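Local atomic coordinates of endonuclease PI-MtuI (Mycobacterium tuberculosis, PDB entry 2IMZ), a protein that probably excises itself from the RecA precursor by protein splicing, the present construct being the splicing domain of this intein. Residues 4-9 / 17-22. The protein carries 1 engineered substitution. Residues are numbered along the deposited sequence; the frame is centred on the assembly and turned at random.
Sequences EGTRIF and HRIEDV
Ile-8 and His-17 form an antiparallel hydrogen-bonded pair, with Ile-8 N to His-17 O at 2.7 Å and His-17 N to Ile-8 O at 2.8 Å. Arg-7 and Arg-18 form the adjoining non-hydrogen-bonded pair. Ile-19 N then bonds to Thr-6 O (2.9 Å), although Ile-19 already belongs to the helix. Ile-19 CG2 packs on Thr-6 CB at 3.9 Å. Ile-8 and Ile-19 make a looser apolar contact. Strands 7-9 and 16-18 thus form a short beta hairpin near the N-terminus of the intein splicing domain, and helix 19-24 follows directly, with Arg-18 as N-cap residue. The side chain of Ile-8 continues onto Val-31 and Leu-159.

Beyond the strands, Glu-20 reaches back to residues 4-9. With CG between the backbone N and carbonyl carbon (chi1 66°) and a bend at chi2, the chain turns its carboxylate to the backbone of Gly-5. Glu-20 OE2 accepts a bond from Gly-5 N (2.7 Å), on its syn side but 28° out of the carboxylate plane. Glu-4 CG lies 3.5 Å from Glu-20 CD, and the two carboxylates are nearly perpendicular. One water donates to both Glu-4 OE2 and Glu-20 OE1, which probably eases their like charges. Glu-4 OE2 also forms a salt bridge with Arg-147. Arg-18 offers one guanidinium face to Glu-20 OE1, a contact of charges alone, and grips Asp-21 side-on through NE and NH2.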
loop_
_atom_site.group_PDB
_atom_site.type_symbol
_atom_site.label_atom_id
_atom_site.label_comp_id
_atom_site.label_asym_id
_atom_site.label_seq_id
_atom_site.Cartn_x
_atom_site.Cartn_y
_atom_site.Cartn_z
ATOM N N GLU A 4 12.109 2.104 12.383
ATOM C CA GLU A 4 12.262 1.242 13.534
ATOM C C GLU A 4 11.773 2.078 14.715
ATOM O O GLU A 4 12.032 3.284 14.777
ATOM C CB GLU A 4 13.742 0.882 13.695
ATOM C CG GLU A 4 14.138 0.278 15.028
ATOM C CD GLU A 4 15.568 -0.243 15.015
ATOM O OE1 GLU A 4 16.429 0.393 14.371
ATOM O OE2 GLU A 4 15.831 -1.284 15.656
ATOM N N GLY A 5 11.041 1.450 15.627
ATOM C CA GLY A 5 10.544 2.168 16.788
ATOM C C GLY A 5 9.090 2.580 16.667
ATOM O O GLY A 5 8.471 2.973 17.656
ATOM N N THR A 6 8.543 2.503 15.459
ATOM C CA THR A 6 7.144 2.869 15.232
ATOM C C THR A 6 6.245 1.982 16.083
ATOM O O THR A 6 6.305 0.756 15.988
ATOM C CB THR A 6 6.742 2.683 13.759
ATOM O OG1 THR A 6 7.525 3.555 12.932
ATOM C CG2 THR A 6 5.267 2.996 13.576
ATOM N N ARG A 7 5.397 2.604 16.898
ATOM C CA ARG A 7 4.500 1.859 17.778
ATOM C C ARG A 7 3.153 1.553 17.136
ATOM O O ARG A 7 2.433 2.454 16.699
ATOM C CB ARG A 7 4.323 2.633 19.093
ATOM C CG ARG A 7 5.608 2.660 19.915
ATOM C CD ARG A 7 5.650 3.776 20.947
ATOM N NE ARG A 7 5.651 5.098 20.327
ATOM C CZ ARG A 7 6.014 6.214 20.951
ATOM N NH1 ARG A 7 6.414 6.167 22.217
ATOM N NH2 ARG A 7 5.970 7.380 20.314
ATOM N N ILE A 8 2.829 0.263 17.082
ATOM C CA ILE A 8 1.586 -0.218 16.486
ATOM C C ILE A 8 0.664 -0.785 17.561
ATOM O O ILE A 8 1.032 -1.719 18.272
ATOM C CB ILE A 8 1.858 -1.341 15.463
ATOM C CG1 ILE A 8 2.903 -0.886 14.440
ATOM C CG2 ILE A 8 0.558 -1.733 14.763
ATOM C CD1 ILE A 8 2.496 0.320 13.638
ATOM N N PHE A 9 -0.530 -0.215 17.665
ATOM C CA PHE A 9 -1.520 -0.633 18.653
ATOM C C PHE A 9 -2.373 -1.809 18.180
ATOM O O PHE A 9 -2.941 -1.769 17.093
ATOM C CB PHE A 9 -2.421 0.565 18.978
ATOM C CG PHE A 9 -3.591 0.244 19.877
ATOM C CD1 PHE A 9 -3.397 -0.368 21.110
ATOM C CD2 PHE A 9 -4.881 0.619 19.512
ATOM C CE1 PHE A 9 -4.475 -0.596 21.971
ATOM C CE2 PHE A 9 -5.963 0.395 20.365
ATOM C CZ PHE A 9 -5.758 -0.212 21.595
ATOM N N HIS A 17 3.047 -2.545 20.040
ATOM C CA HIS A 17 4.256 -3.197 19.540
ATOM C C HIS A 17 5.170 -2.299 18.730
ATOM O O HIS A 17 4.711 -1.362 18.074
ATOM C CB HIS A 17 3.898 -4.367 18.616
ATOM C CG HIS A 17 3.059 -5.428 19.250
ATOM N ND1 HIS A 17 1.694 -5.313 19.396
ATOM C CD2 HIS A 17 3.388 -6.648 19.733
ATOM C CE1 HIS A 17 1.217 -6.419 19.939
ATOM N NE2 HIS A 17 2.226 -7.245 20.153
ATOM N N ARG A 18 6.465 -2.601 18.766
ATOM C CA ARG A 18 7.426 -1.863 17.957
ATOM C C ARG A 18 7.405 -2.624 16.634
ATOM O O ARG A 18 7.510 -3.852 16.612
ATOM C CB ARG A 18 8.821 -1.902 18.574
ATOM C CG ARG A 18 8.928 -1.156 19.902
ATOM C CD ARG A 18 10.374 -1.070 20.354
ATOM N NE ARG A 18 11.008 -2.385 20.341
ATOM C CZ ARG A 18 12.307 -2.596 20.529
ATOM N NH1 ARG A 18 13.125 -1.572 20.751
ATOM N NH2 ARG A 18 12.790 -3.831 20.485
ATOM N N ILE A 19 7.259 -1.901 15.532
ATOM C CA ILE A 19 7.168 -2.544 14.232
ATOM C C ILE A 19 8.298 -3.526 13.905
ATOM O O ILE A 19 8.049 -4.566 13.293
ATOM C CB ILE A 19 7.039 -1.488 13.100
ATOM C CG1 ILE A 19 6.597 -2.178 11.807
ATOM C CG2 ILE A 19 8.357 -0.738 12.911
ATOM C CD1 ILE A 19 6.029 -1.222 10.757
ATOM N N GLU A 20 9.527 -3.225 14.317
ATOM C CA GLU A 20 10.632 -4.132 14.011
ATOM C C GLU A 20 10.457 -5.485 14.698
ATOM O O GLU A 20 10.868 -6.518 14.161
ATOM C CB GLU A 20 11.985 -3.515 14.396
ATOM C CG GLU A 20 12.215 -3.289 15.886
ATOM C CD GLU A 20 11.756 -1.918 16.359
ATOM O OE1 GLU A 20 12.215 -1.482 17.435
ATOM O OE2 GLU A 20 10.937 -1.279 15.664
ATOM N N ASP A 21 9.853 -5.486 15.883
ATOM C CA ASP A 21 9.631 -6.737 16.599
ATOM C C ASP A 21 8.543 -7.538 15.903
ATOM O O ASP A 21 8.595 -8.770 15.843
ATOM C CB ASP A 21 9.224 -6.477 18.051
ATOM C CG ASP A 21 10.295 -5.751 18.837
ATOM O OD1 ASP A 21 11.487 -5.886 18.491
ATOM O OD2 ASP A 21 9.947 -5.056 19.814
ATOM N N VAL A 22 7.546 -6.831 15.377
ATOM C CA VAL A 22 6.457 -7.483 14.672
ATOM C C VAL A 22 6.992 -8.149 13.409
ATOM O O VAL A 22 6.624 -9.279 13.093
ATOM C CB VAL A 22 5.360 -6.464 14.287
ATOM C CG1 VAL A 22 4.256 -7.145 13.503
ATOM C CG2 VAL A 22 4.786 -5.833 15.546
HETATM O O HOH W 1 14.894 -2.228 18.227
#